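Local coordinates for protein beta-galactosidase (Geobacillus stearothermophilus, PDB 4OIF) that probably hydrolyses terminal non-reducing beta-D-galactose residues in beta-D-galactosides, as a zinc-binding glycoside hydrolase of family 42 that assembles as a homotrimer, at residues 253-258 and 319-324; 283-288 and 347-352; 422-427 and 476-481. All coordinates share one frame; numbering follows the deposited sequence.

How the interactions relate
Interactions 1 and 2 both belong to the TIM barrel, whereas interaction 3 lies about 27 Å, centre to centre, from interaction 1, in the trimerisation domain. All three are buried, yet their chemistry follows their place in the fold. Interaction 1, inside the barrel, grades from apolar packing to polar groups at the probable catalytic centre. Interaction 2 lies on the outer side of strand 282-284, which pairs between the two strands of interaction 1, where helix 341-351 meets it through methionine, alanine and tryptophan; the two touch through Glu322 O and Ala285 N, 2.8 Å apart. Interaction 3 joins a helix to a loop by aromatic and aliphatic contacts, its tyrosine hydroxyl reaching another subunit.

Interaction 1: residues 253-258 and 319-324; sequences TTNFMA and LLMECT
Asn255 and Met321 face each other from strands that are not direct neighbours, their CA atoms 6.5 Å apart, with strand 282-284 paired between 252-259 and 319-322. The side chains therefore meet across the inside of the barrel. At one end of the contact is a methyl pair: Thr253 CG2 and Met321 CE reach toward each other tip to tip, 3.8 Å apart. Met321 gets there by starting with CG anti to its backbone N (chi1 -174°) and then bending at both chi2 and chi3, which curls the thioether back toward the threonine. Its CG packs at 4.0 Å against Asn255 CB, the apolar root of a side chain that ends in an amide. Farther along, Asn255 ND2 stands 3.1 Å from Glu322 OE2, and the amide and carboxylate planes are steeply turned, 74° apart.

Both polar ends have further partners: Asn255 ND2 donates to Asn157 OD1 and its OD1 accepts from Glu158 N, which fixes which way round the amide lies. Glu322 OE1 is hydrogen-bonded to Tyr286 OH, and OE2 to a bound glycerol, probably from the crystallisation liquor. With Glu158 the predicted proton donor and Glu322 the predicted nucleophile, Asn255 would be a second-shell residue linking the two. Such a pair at the C-terminal ends of TIM-barrel strands four and seven is the hallmark of clan GH-A retaining glycosidases.

Interaction 2: residues 283-288 and 347-352; sequences WDAYPA and MQMIAH
The indole of Trp283 carries the methyl of Ala285 on one face, with Ala285 CB 3.6 Å above the plane and displaced toward the rim, while Met349 arrives obliquely from helix 341-351. Tyr310 adds an edge-to-face ring contact and Phe318 a second aromatic neighbour, so the tryptophan belongs to a small aromatic cluster. The other flat group, the imidazole of His352, lies with its edge toward Gln348 O, in the ring plane, just where the helix stops.

Met349 bridges the gap between the two backbones, whose nearest CA atoms, those of Ala285 and Met349, are 9.5 Å apart. It does so with its last atom: CE sits 3.5 Å from Ala285 CB and 3.8 Å from Trp283 CZ2, in the notch between the methyl and the benzene part of the indole. The bend at chi2 (-67°) brings the thioether round so that its long axis crosses that of the tryptophan at about a right angle. The sulfur takes part as well: Met349 SD is 5.4 Å from the centroid of the five-membered ring and 57° off its normal, an oblique Met-aromatic contact. One side chain thus serves two unlike partners, a methyl and an aromatic ring, without any polar bond across the segments.

Strand 282-284 continues the parallel barrel between 252-259 and 319-322, and Met349 also touches Leu320 of the latter strand. Helix 296-312 flanks the contact, with Ile306 against Trp283 and Asn307 against Met349. Elsewhere helix 341-351 packs, through Met347, Ile350 and Ala351, on Phe642 of strand 638-645, so it lies between the barrel strands and the C-terminal domain.

Interaction 3: residues 422-427 and 476-481; sequences NWALND and LYLVSE
Tyr477 points its CB from the loop toward helix 419-427, and CG, set nearly anti to the backbone N (chi1 158°), carries the ring alongside Ala424 and Leu425. At the root of the ring, CG lies 4.0 Å from Leu425 CD1. That methyl stands over one ring face as a CH-pi contact, 4.3 Å from the centroid of the Tyr477 ring and only 19° off its normal. Farther out, CD2 comes to 3.9 Å from Leu425 CB, and CE2 to 3.8 Å from the carbonyl carbon C of Ala424, so this side of the ring rests on helix backbone as well as side chain. The tip leaves the two segments: OH is hydrogen-bonded to Asp510 OD1 and to Lys371 NZ of the third subunit. Putting an alanine here would probably open a gap beside Leu425 and leave Asp510, and Lys371 of the third subunit, without their shared hydroxyl partner.

Leu478 extends the apolar surface. Its CD1 meets Ala424 CB at 3.7 Å, and the same alanine methyl approaches Tyr477 CE2 at 4.0 Å, so one methyl touches both loop side chains.

In the trimerisation domain, helix 419-427 follows strand 413-416 and the loop follows its parallel neighbour, strand 470-473. Beyond the contact, Ser480 is the N-cap of helix 481-492, its OG bonded to Thr483 N. Leu478 and Trp423 also lean on Leu222 of helix 218-246, tying the pair to the barrel domain.

Interaction 1: residues 253-258 and 319-324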
ATOM      1  N   THR A 253     -26.350 -27.790   7.489  1.00 10.10           N
ATOM      2  CA  THR A 253     -25.607 -26.985   6.515  1.00  9.37           C
ATOM      3  C   THR A 253     -24.603 -26.086   7.201  1.00  8.71           C
ATOM      4  O   THR A 253     -24.606 -25.963   8.422  1.00 10.34           O
ATOM      5  CB  THR A 253     -26.523 -26.107   5.652  1.00  6.85           C
ATOM      6  OG1 THR A 253     -25.772 -25.573   4.551  1.00  6.66           O
ATOM      7  CG2 THR A 253     -27.102 -24.964   6.472  1.00  8.95           C
ATOM      8  N   THR A 254     -23.735 -25.471   6.404  1.00 10.82           N
ATOM      9  CA  THR A 254     -22.907 -24.364   6.878  1.00 11.08           C
ATOM     10  C   THR A 254     -22.870 -23.283   5.783  1.00 10.62           C
ATOM     11  O   THR A 254     -22.910 -23.606   4.595  1.00 12.81           O
ATOM     12  CB  THR A 254     -21.475 -24.841   7.267  1.00 14.87           C
ATOM     13  OG1 THR A 254     -20.734 -23.754   7.833  1.00 11.27           O
ATOM     14  CG2 THR A 254     -20.720 -25.403   6.062  1.00 15.83           C
ATOM     15  N   ASN A 255     -22.823 -22.006   6.162  1.00  7.42           N
ATOM     16  CA  ASN A 255     -22.948 -20.967   5.139  1.00 11.61           C
ATOM     17  C   ASN A 255     -21.630 -20.633   4.424  1.00 15.45           C
ATOM     18  O   ASN A 255     -20.595 -20.374   5.046  1.00 16.11           O
ATOM     19  CB  ASN A 255     -23.597 -19.690   5.707  1.00 11.22           C
ATOM     20  CG  ASN A 255     -23.052 -19.267   7.077  1.00 24.06           C
ATOM     21  OD1 ASN A 255     -22.500 -20.069   7.848  1.00 14.28           O
ATOM     22  ND2 ASN A 255     -23.246 -17.984   7.394  1.00 13.64           N
ATOM     23  N   PHE A 256     -21.696 -20.683   3.093  1.00 15.39           N
ATOM     24  CA  PHE A 256     -20.574 -20.398   2.203  1.00 15.66           C
ATOM     25  C   PHE A 256     -20.498 -18.916   1.846  1.00 17.30           C
ATOM     26  O   PHE A 256     -21.478 -18.172   1.989  1.00 17.86           O
ATOM     27  CB  PHE A 256     -20.689 -21.216   0.909  1.00 21.18           C
ATOM     28  CG  PHE A 256     -20.377 -22.688   1.064  1.00 12.86           C
ATOM     29  CD1 PHE A 256     -19.972 -23.214   2.281  1.00 12.21           C
ATOM     30  CD2 PHE A 256     -20.481 -23.545  -0.032  1.00 16.19           C
ATOM     31  CE1 PHE A 256     -19.681 -24.571   2.408  1.00 10.71           C
ATOM     32  CE2 PHE A 256     -20.195 -24.905   0.088  1.00 12.25           C
ATOM     33  CZ  PHE A 256     -19.795 -25.412   1.314  1.00 14.15           C
ATOM     34  N   MET A 257     -19.339 -18.497   1.350  1.00 22.87           N
ATOM     35  CA  MET A 257     -19.126 -17.103   0.957  1.00 16.53           C
ATOM     36  C   MET A 257     -18.725 -16.970  -0.509  1.00 22.61           C
ATOM     37  O   MET A 257     -18.401 -17.958  -1.183  1.00 18.68           O
ATOM     38  CB  MET A 257     -18.039 -16.455   1.828  1.00 17.66           C
ATOM     39  CG  MET A 257     -18.365 -16.376   3.309  1.00 26.24           C
ATOM     40  SD  MET A 257     -16.894 -16.232   4.351  1.00 19.48           S
ATOM     41  CE  MET A 257     -16.229 -17.881   4.240  1.00 15.41           C
ATOM     42  N   ALA A 258     -18.760 -15.732  -0.991  1.00 21.23           N
ATOM     43  CA  ALA A 258     -18.083 -15.351  -2.219  1.00 23.09           C
ATOM     44  C   ALA A 258     -16.943 -14.426  -1.811  1.00 24.90           C
ATOM     45  O   ALA A 258     -16.978 -13.862  -0.722  1.00 30.72           O
ATOM     46  CB  ALA A 258     -19.034 -14.666  -3.182  1.00 20.19           C
ATOM     47  N   LEU A 319     -29.831 -23.085  -0.412  1.00 16.15           N
ATOM     48  CA  LEU A 319     -30.504 -22.142   0.454  1.00 18.25           C
ATOM     49  C   LEU A 319     -29.691 -20.856   0.575  1.00 13.71           C
ATOM     50  O   LEU A 319     -28.548 -20.861   1.023  1.00 17.50           O
ATOM     51  CB  LEU A 319     -30.767 -22.773   1.833  1.00 15.71           C
ATOM     52  CG  LEU A 319     -31.755 -23.958   1.838  1.00 23.32           C
ATOM     53  CD1 LEU A 319     -31.687 -24.770   3.126  1.00 10.91           C
ATOM     54  CD2 LEU A 319     -33.195 -23.514   1.568  1.00 11.19           C
ATOM     55  N   LEU A 320     -30.276 -19.749   0.134  1.00 18.40           N
ATOM     56  CA  LEU A 320     -29.687 -18.457   0.425  1.00 12.17           C
ATOM     57  C   LEU A 320     -29.797 -18.258   1.926  1.00 17.88           C
ATOM     58  O   LEU A 320     -30.903 -18.146   2.457  1.00 12.60           O
ATOM     59  CB  LEU A 320     -30.388 -17.340  -0.330  1.00 13.39           C
ATOM     60  CG  LEU A 320     -29.803 -15.953  -0.070  1.00 17.59           C
ATOM     61  CD1 LEU A 320     -28.355 -15.926  -0.520  1.00 16.66           C
ATOM     62  CD2 LEU A 320     -30.619 -14.873  -0.779  1.00 12.35           C
ATOM     63  N   MET A 321     -28.655 -18.256   2.614  1.00 18.56           N
ATOM     64  CA  MET A 321     -28.646 -18.121   4.070  1.00 19.48           C
ATOM     65  C   MET A 321     -28.581 -16.648   4.476  1.00 19.14           C
ATOM     66  O   MET A 321     -29.187 -16.226   5.472  1.00 16.70           O
ATOM     67  CB  MET A 321     -27.472 -18.897   4.683  1.00 14.83           C
ATOM     68  CG  MET A 321     -27.468 -18.935   6.213  1.00 12.19           C
ATOM     69  SD  MET A 321     -28.827 -19.898   6.920  1.00 19.79           S
ATOM     70  CE  MET A 321     -28.516 -21.484   6.165  1.00 18.21           C
ATOM     71  N   GLU A 322     -27.846 -15.861   3.700  1.00 13.41           N
ATOM     72  CA  GLU A 322     -27.739 -14.441   3.984  1.00 16.11           C
ATOM     73  C   GLU A 322     -27.778 -13.592   2.717  1.00 23.91           C
ATOM     74  O   GLU A 322     -27.242 -13.970   1.673  1.00 16.84           O
ATOM     75  CB  GLU A 322     -26.451 -14.142   4.754  1.00 15.12           C
ATOM     76  CG  GLU A 322     -26.334 -14.803   6.124  1.00 20.22           C
ATOM     77  CD  GLU A 322     -24.934 -14.662   6.703  1.00 27.37           C
ATOM     78  OE1 GLU A 322     -24.108 -13.982   6.052  1.00 17.81           O
ATOM     79  OE2 GLU A 322     -24.662 -15.223   7.793  1.00 22.12           O
ATOM     80  N   CYS A 323     -28.444 -12.448   2.834  1.00 16.72           N
ATOM     81  CA  CYS A 323     -28.274 -11.307   1.938  1.00 15.97           C
ATOM     82  C   CYS A 323     -28.769 -10.099   2.730  1.00 21.04           C
ATOM     83  O   CYS A 323     -29.352 -10.269   3.804  1.00 18.28           O
ATOM     84  CB  CYS A 323     -29.035 -11.484   0.616  1.00 17.60           C
ATOM     85  SG  CYS A 323     -30.843 -11.509   0.734  1.00 17.91           S
ATOM     86  N   THR A 324     -28.515  -8.888   2.247  1.00 15.06           N
ATOM     87  CA  THR A 324     -29.018  -7.707   2.952  1.00 23.19           C
ATOM     88  C   THR A 324     -30.248  -7.172   2.230  1.00 13.49           C
ATOM     89  O   THR A 324     -30.282  -7.130   0.998  1.00 20.52           O
ATOM     90  CB  THR A 324     -27.926  -6.582   3.105  1.00 14.19           C
ATOM     91  OG1 THR A 324     -28.494  -5.410   3.712  1.00 12.49           O
ATOM     92  CG2 THR A 324     -27.312  -6.210   1.786  1.00  7.00           C
TER

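Interaction 2: residues 283-288 and 347-352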
ATOM      1  N   TRP A 283     -25.563 -20.195   1.182  1.00 16.18           N
ATOM      2  CA  TRP A 283     -24.521 -19.165   1.105  1.00 15.78           C
ATOM      3  C   TRP A 283     -24.975 -17.716   1.306  1.00 15.92           C
ATOM      4  O   TRP A 283     -26.163 -17.418   1.389  1.00 15.54           O
ATOM      5  CB  TRP A 283     -23.762 -19.291  -0.224  1.00 15.48           C
ATOM      6  CG  TRP A 283     -24.421 -18.725  -1.457  1.00 22.79           C
ATOM      7  CD1 TRP A 283     -25.508 -19.229  -2.128  1.00 18.04           C
ATOM      8  CD2 TRP A 283     -23.984 -17.584  -2.209  1.00 16.69           C
ATOM      9  NE1 TRP A 283     -25.782 -18.453  -3.237  1.00 10.55           N
ATOM     10  CE2 TRP A 283     -24.861 -17.440  -3.307  1.00 11.23           C
ATOM     11  CE3 TRP A 283     -22.940 -16.670  -2.057  1.00 18.50           C
ATOM     12  CZ2 TRP A 283     -24.727 -16.415  -4.235  1.00 17.91           C
ATOM     13  CZ3 TRP A 283     -22.811 -15.649  -2.981  1.00 20.29           C
ATOM     14  CH2 TRP A 283     -23.699 -15.530  -4.056  1.00 16.62           C
ATOM     15  N   ASP A 284     -23.988 -16.829   1.406  1.00 18.69           N
ATOM     16  CA  ASP A 284     -24.204 -15.444   1.801  1.00 24.72           C
ATOM     17  C   ASP A 284     -23.847 -14.483   0.690  1.00 16.00           C
ATOM     18  O   ASP A 284     -22.677 -14.343   0.340  1.00 18.56           O
ATOM     19  CB  ASP A 284     -23.374 -15.115   3.037  1.00 25.96           C
ATOM     20  CG  ASP A 284     -23.540 -16.136   4.123  1.00 19.93           C
ATOM     21  OD1 ASP A 284     -24.606 -16.794   4.155  1.00 15.87           O
ATOM     22  OD2 ASP A 284     -22.609 -16.276   4.942  1.00 20.32           O
ATOM     23  N   ALA A 285     -24.851 -13.807   0.150  1.00 12.49           N
ATOM     24  CA  ALA A 285     -24.646 -12.949  -1.006  1.00 13.81           C
ATOM     25  C   ALA A 285     -24.681 -11.477  -0.630  1.00 12.62           C
ATOM     26  O   ALA A 285     -25.669 -10.995  -0.079  1.00 13.74           O
ATOM     27  CB  ALA A 285     -25.692 -13.243  -2.067  1.00 11.03           C
ATOM     28  N   TYR A 286     -23.599 -10.762  -0.924  1.00 13.87           N
ATOM     29  CA  TYR A 286     -23.600  -9.311  -0.756  1.00 13.71           C
ATOM     30  C   TYR A 286     -23.074  -8.606  -2.013  1.00  9.49           C
ATOM     31  O   TYR A 286     -21.968  -8.085  -2.027  1.00 15.00           O
ATOM     32  CB  TYR A 286     -22.791  -8.942   0.491  1.00 14.92           C
ATOM     33  CG  TYR A 286     -23.339  -9.613   1.740  1.00 17.01           C
ATOM     34  CD1 TYR A 286     -24.462  -9.106   2.385  1.00 15.96           C
ATOM     35  CD2 TYR A 286     -22.765 -10.779   2.247  1.00 22.23           C
ATOM     36  CE1 TYR A 286     -24.987  -9.720   3.519  1.00 19.92           C
ATOM     37  CE2 TYR A 286     -23.286 -11.408   3.378  1.00 18.04           C
ATOM     38  CZ  TYR A 286     -24.396 -10.867   4.009  1.00 22.68           C
ATOM     39  OH  TYR A 286     -24.924 -11.466   5.129  1.00 23.12           O
ATOM     40  N   PRO A 287     -23.867  -8.606  -3.095  1.00 10.54           N
ATOM     41  CA  PRO A 287     -23.436  -7.884  -4.295  1.00 17.23           C
ATOM     42  C   PRO A 287     -23.436  -6.381  -4.055  1.00 14.23           C
ATOM     43  O   PRO A 287     -24.309  -5.891  -3.338  1.00  7.04           O
ATOM     44  CB  PRO A 287     -24.489  -8.269  -5.343  1.00  7.72           C
ATOM     45  CG  PRO A 287     -25.172  -9.470  -4.793  1.00  8.39           C
ATOM     46  CD  PRO A 287     -25.154  -9.291  -3.313  1.00 11.13           C
ATOM     47  N   ALA A 288     -22.482  -5.665  -4.643  1.00  9.83           N
ATOM     48  CA  ALA A 288     -22.410  -4.228  -4.451  1.00  5.33           C
ATOM     49  C   ALA A 288     -23.319  -3.511  -5.445  1.00 14.59           C
ATOM     50  O   ALA A 288     -22.844  -2.847  -6.373  1.00  6.38           O
ATOM     51  CB  ALA A 288     -20.984  -3.749  -4.582  1.00 10.81           C
ATOM     52  N   MET A 347     -35.928 -12.580  -6.224  1.00  5.42           N
ATOM     53  CA  MET A 347     -36.489 -13.420  -7.274  1.00  9.09           C
ATOM     54  C   MET A 347     -35.378 -14.093  -8.078  1.00  9.74           C
ATOM     55  O   MET A 347     -35.513 -15.261  -8.458  1.00  6.36           O
ATOM     56  CB  MET A 347     -37.399 -12.611  -8.195  1.00  9.45           C
ATOM     57  CG  MET A 347     -38.627 -12.069  -7.485  1.00 11.07           C
ATOM     58  SD  MET A 347     -39.677 -13.379  -6.830  1.00 13.06           S
ATOM     59  CE  MET A 347     -39.771 -12.898  -5.115  1.00  3.84           C
ATOM     60  N   GLN A 348     -34.281 -13.370  -8.320  1.00  6.10           N
ATOM     61  CA  GLN A 348     -33.159 -13.958  -9.047  1.00  5.97           C
ATOM     62  C   GLN A 348     -32.589 -15.135  -8.276  1.00 14.32           C
ATOM     63  O   GLN A 348     -32.213 -16.164  -8.858  1.00  9.75           O
ATOM     64  CB  GLN A 348     -32.056 -12.940  -9.309  1.00  8.58           C
ATOM     65  CG  GLN A 348     -30.947 -13.530 -10.167  1.00  7.67           C
ATOM     66  CD  GLN A 348     -29.696 -12.677 -10.236  1.00 11.62           C
ATOM     67  OE1 GLN A 348     -29.406 -11.886  -9.329  1.00  8.14           O
ATOM     68  NE2 GLN A 348     -28.933 -12.845 -11.316  1.00  5.10           N
ATOM     69  N   MET A 349     -32.531 -14.978  -6.958  1.00  8.88           N
ATOM     70  CA  MET A 349     -32.044 -16.053  -6.112  1.00  9.49           C
ATOM     71  C   MET A 349     -32.920 -17.286  -6.248  1.00 14.07           C
ATOM     72  O   MET A 349     -32.402 -18.398  -6.419  1.00 14.34           O
ATOM     73  CB  MET A 349     -31.968 -15.598  -4.659  1.00 15.86           C
ATOM     74  CG  MET A 349     -30.740 -14.757  -4.373  1.00 11.96           C
ATOM     75  SD  MET A 349     -29.232 -15.729  -4.519  1.00 28.86           S
ATOM     76  CE  MET A 349     -28.000 -14.433  -4.424  1.00 17.57           C
ATOM     77  N   ILE A 350     -34.239 -17.102  -6.186  1.00  8.12           N
ATOM     78  CA  ILE A 350     -35.135 -18.251  -6.359  1.00  4.84           C
ATOM     79  C   ILE A 350     -35.002 -18.868  -7.766  1.00  8.77           C
ATOM     80  O   ILE A 350     -35.095 -20.079  -7.946  1.00  8.91           O
ATOM     81  CB  ILE A 350     -36.611 -17.857  -6.099  1.00 14.67           C
ATOM     82  CG1 ILE A 350     -36.749 -17.236  -4.704  1.00  9.16           C
ATOM     83  CG2 ILE A 350     -37.565 -19.065  -6.262  1.00  2.60           C
ATOM     84  CD1 ILE A 350     -36.328 -18.161  -3.586  1.00 11.38           C
ATOM     85  N   ALA A 351     -34.765 -18.028  -8.762  1.00 11.84           N
ATOM     86  CA  ALA A 351     -34.752 -18.480 -10.141  1.00 11.32           C
ATOM     87  C   ALA A 351     -33.557 -19.397 -10.448  1.00 13.42           C
ATOM     88  O   ALA A 351     -33.650 -20.278 -11.303  1.00 10.48           O
ATOM     89  CB  ALA A 351     -34.756 -17.285 -11.076  1.00  6.19           C
ATOM     90  N   HIS A 352     -32.441 -19.188  -9.757  1.00 12.20           N
ATOM     91  CA  HIS A 352     -31.245 -19.978 -10.002  1.00  4.56           C
ATOM     92  C   HIS A 352     -31.143 -21.145  -9.034  1.00  7.90           C
ATOM     93  O   HIS A 352     -30.147 -21.857  -9.038  1.00  5.85           O
ATOM     94  CB  HIS A 352     -29.987 -19.110  -9.912  1.00  9.17           C
ATOM     95  CG  HIS A 352     -29.736 -18.275 -11.133  1.00  9.52           C
ATOM     96  ND1 HIS A 352     -28.872 -18.662 -12.135  1.00  7.47           N
ATOM     97  CD2 HIS A 352     -30.239 -17.077 -11.513  1.00  6.02           C
ATOM     98  CE1 HIS A 352     -28.858 -17.740 -13.080  1.00  7.25           C
ATOM     99  NE2 HIS A 352     -29.676 -16.765 -12.727  1.00  4.37           N
TER

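Interaction 3: residues 422-427 and 476-481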
ATOM      1  N   ASN A 422      -7.390 -22.809  -9.081  1.00  7.73           N
ATOM      2  CA  ASN A 422      -7.380 -21.410  -8.685  1.00  8.51           C
ATOM      3  C   ASN A 422      -6.181 -21.100  -7.770  1.00  5.22           C
ATOM      4  O   ASN A 422      -5.406 -20.170  -8.022  1.00  8.02           O
ATOM      5  CB  ASN A 422      -8.704 -21.063  -7.993  1.00  6.74           C
ATOM      6  CG  ASN A 422      -9.077 -19.599  -8.134  1.00  8.12           C
ATOM      7  OD1 ASN A 422      -8.230 -18.753  -8.399  1.00 14.03           O
ATOM      8  ND2 ASN A 422     -10.352 -19.293  -7.939  1.00  9.31           N
ATOM      9  N   TRP A 423      -6.027 -21.905  -6.725  1.00  8.06           N
ATOM     10  CA  TRP A 423      -4.891 -21.790  -5.810  1.00 16.42           C
ATOM     11  C   TRP A 423      -3.540 -21.807  -6.541  1.00 10.55           C
ATOM     12  O   TRP A 423      -2.731 -20.879  -6.425  1.00  9.51           O
ATOM     13  CB  TRP A 423      -4.932 -22.916  -4.772  1.00 10.21           C
ATOM     14  CG  TRP A 423      -6.093 -22.819  -3.811  1.00 10.54           C
ATOM     15  CD1 TRP A 423      -6.877 -21.728  -3.586  1.00  8.43           C
ATOM     16  CD2 TRP A 423      -6.604 -23.860  -2.956  1.00 10.40           C
ATOM     17  NE1 TRP A 423      -7.837 -22.015  -2.644  1.00 11.65           N
ATOM     18  CE2 TRP A 423      -7.695 -23.318  -2.245  1.00 14.23           C
ATOM     19  CE3 TRP A 423      -6.247 -25.195  -2.728  1.00  7.80           C
ATOM     20  CZ2 TRP A 423      -8.426 -24.061  -1.314  1.00 10.61           C
ATOM     21  CZ3 TRP A 423      -6.976 -25.934  -1.802  1.00  8.28           C
ATOM     22  CH2 TRP A 423      -8.053 -25.363  -1.108  1.00 10.48           C
ATOM     23  N   ALA A 424      -3.317 -22.858  -7.312  1.00  3.96           N
ATOM     24  CA  ALA A 424      -2.018 -23.092  -7.914  1.00  8.35           C
ATOM     25  C   ALA A 424      -1.706 -22.033  -8.970  1.00  7.67           C
ATOM     26  O   ALA A 424      -0.589 -21.515  -9.041  1.00  9.14           O
ATOM     27  CB  ALA A 424      -1.962 -24.498  -8.510  1.00  4.42           C
ATOM     28  N   LEU A 425      -2.696 -21.696  -9.781  1.00  3.84           N
ATOM     29  CA  LEU A 425      -2.490 -20.661 -10.777  1.00  7.60           C
ATOM     30  C   LEU A 425      -2.198 -19.320 -10.109  1.00  6.76           C
ATOM     31  O   LEU A 425      -1.354 -18.570 -10.591  1.00  4.91           O
ATOM     32  CB  LEU A 425      -3.700 -20.545 -11.700  1.00  6.49           C
ATOM     33  CG  LEU A 425      -3.653 -19.403 -12.705  1.00  4.86           C
ATOM     34  CD1 LEU A 425      -2.431 -19.530 -13.581  1.00  4.57           C
ATOM     35  CD2 LEU A 425      -4.916 -19.407 -13.559  1.00 10.47           C
ATOM     36  N   ASN A 426      -2.886 -19.021  -9.004  1.00  8.48           N
ATOM     37  CA  ASN A 426      -2.655 -17.746  -8.311  1.00  9.13           C
ATOM     38  C   ASN A 426      -1.272 -17.669  -7.677  1.00  7.46           C
ATOM     39  O   ASN A 426      -0.638 -16.615  -7.696  1.00 11.65           O
ATOM     40  CB  ASN A 426      -3.724 -17.500  -7.239  1.00 10.97           C
ATOM     41  CG  ASN A 426      -4.997 -16.919  -7.814  1.00  9.12           C
ATOM     42  OD1 ASN A 426      -4.999 -16.378  -8.917  1.00 12.50           O
ATOM     43  ND2 ASN A 426      -6.088 -17.039  -7.077  1.00  9.73           N
ATOM     44  N   ASP A 427      -0.801 -18.790  -7.136  1.00  5.15           N
ATOM     45  CA  ASP A 427       0.513 -18.844  -6.504  1.00  5.72           C
ATOM     46  C   ASP A 427       1.687 -18.863  -7.480  1.00  6.97           C
ATOM     47  O   ASP A 427       2.809 -18.519  -7.111  1.00  9.82           O
ATOM     48  CB  ASP A 427       0.619 -20.072  -5.610  1.00  7.25           C
ATOM     49  CG  ASP A 427       1.732 -19.948  -4.609  1.00  8.59           C
ATOM     50  OD1 ASP A 427       1.733 -18.939  -3.876  1.00  7.43           O
ATOM     51  OD2 ASP A 427       2.616 -20.839  -4.568  1.00 12.85           O
ATOM     52  N   LEU A 476      -7.576 -24.228 -17.418  1.00 12.52           N
ATOM     53  CA  LEU A 476      -7.450 -25.356 -16.510  1.00  8.78           C
ATOM     54  C   LEU A 476      -5.975 -25.684 -16.363  1.00  9.10           C
ATOM     55  O   LEU A 476      -5.539 -26.784 -16.706  1.00  6.68           O
ATOM     56  CB  LEU A 476      -8.231 -26.561 -17.023  1.00  6.41           C
ATOM     57  CG  LEU A 476      -8.435 -27.666 -15.979  1.00  8.95           C
ATOM     58  CD1 LEU A 476      -9.209 -27.142 -14.782  1.00  5.36           C
ATOM     59  CD2 LEU A 476      -9.135 -28.857 -16.603  1.00  6.09           C
ATOM     60  N   TYR A 477      -5.230 -24.696 -15.866  1.00  9.52           N
ATOM     61  CA  TYR A 477      -3.777 -24.735 -15.715  1.00  6.79           C
ATOM     62  C   TYR A 477      -3.309 -25.997 -15.007  1.00  5.09           C
ATOM     63  O   TYR A 477      -2.448 -26.708 -15.501  1.00  5.66           O
ATOM     64  CB  TYR A 477      -3.339 -23.471 -14.975  1.00  9.84           C
ATOM     65  CG  TYR A 477      -2.002 -23.490 -14.266  1.00 10.44           C
ATOM     66  CD1 TYR A 477      -0.828 -23.163 -14.937  1.00  9.22           C
ATOM     67  CD2 TYR A 477      -1.921 -23.764 -12.900  1.00 10.08           C
ATOM     68  CE1 TYR A 477       0.398 -23.151 -14.282  1.00  4.00           C
ATOM     69  CE2 TYR A 477      -0.703 -23.749 -12.235  1.00  5.42           C
ATOM     70  CZ  TYR A 477       0.452 -23.443 -12.935  1.00  5.51           C
ATOM     71  OH  TYR A 477       1.670 -23.442 -12.287  1.00  9.04           O
ATOM     72  N   LEU A 478      -3.899 -26.280 -13.857  1.00  7.90           N
ATOM     73  CA  LEU A 478      -3.640 -27.521 -13.149  1.00  6.61           C
ATOM     74  C   LEU A 478      -4.705 -28.566 -13.474  1.00  8.47           C
ATOM     75  O   LEU A 478      -5.893 -28.287 -13.374  1.00  7.63           O
ATOM     76  CB  LEU A 478      -3.597 -27.261 -11.642  1.00  6.97           C
ATOM     77  CG  LEU A 478      -3.399 -28.445 -10.696  1.00  9.11           C
ATOM     78  CD1 LEU A 478      -2.624 -27.988  -9.468  1.00  5.34           C
ATOM     79  CD2 LEU A 478      -4.741 -29.077 -10.298  1.00  8.65           C
ATOM     80  N   VAL A 479      -4.278 -29.773 -13.839  1.00 10.61           N
ATOM     81  CA  VAL A 479      -5.208 -30.867 -14.113  1.00 15.55           C
ATOM     82  C   VAL A 479      -4.499 -32.222 -13.963  1.00 12.42           C
ATOM     83  O   VAL A 479      -3.371 -32.394 -14.403  1.00 16.04           O
ATOM     84  CB  VAL A 479      -5.825 -30.738 -15.533  1.00  9.25           C
ATOM     85  CG1 VAL A 479      -4.761 -30.941 -16.612  1.00  4.48           C
ATOM     86  CG2 VAL A 479      -6.983 -31.709 -15.703  1.00  5.89           C
ATOM     87  N   SER A 480      -5.159 -33.181 -13.333  1.00  8.32           N
ATOM     88  CA  SER A 480      -4.552 -34.489 -13.116  1.00  7.78           C
ATOM     89  C   SER A 480      -4.671 -35.371 -14.347  1.00 10.91           C
ATOM     90  O   SER A 480      -5.485 -35.107 -15.234  1.00 10.56           O
ATOM     91  CB  SER A 480      -5.200 -35.195 -11.909  1.00 10.32           C
ATOM     92  OG  SER A 480      -6.530 -35.631 -12.187  1.00 10.54           O
ATOM     93  N   GLU A 481      -3.870 -36.431 -14.386  1.00 11.96           N
ATOM     94  CA  GLU A 481      -3.988 -37.443 -15.425  1.00  9.51           C
ATOM     95  C   GLU A 481      -5.407 -37.996 -15.465  1.00 13.56           C
ATOM     96  O   GLU A 481      -5.976 -38.217 -16.537  1.00 18.31           O
ATOM     97  CB  GLU A 481      -2.997 -38.581 -15.187  1.00 11.90           C
ATOM     98  CG  GLU A 481      -1.539 -38.191 -15.285  1.00 17.56           C
ATOM     99  CD  GLU A 481      -0.943 -38.515 -16.641  1.00 19.60           C
ATOM    100  OE1 GLU A 481      -1.694 -38.499 -17.634  1.00 30.05           O
ATOM    101  OE2 GLU A 481       0.271 -38.803 -16.711  1.00 35.28           O
TER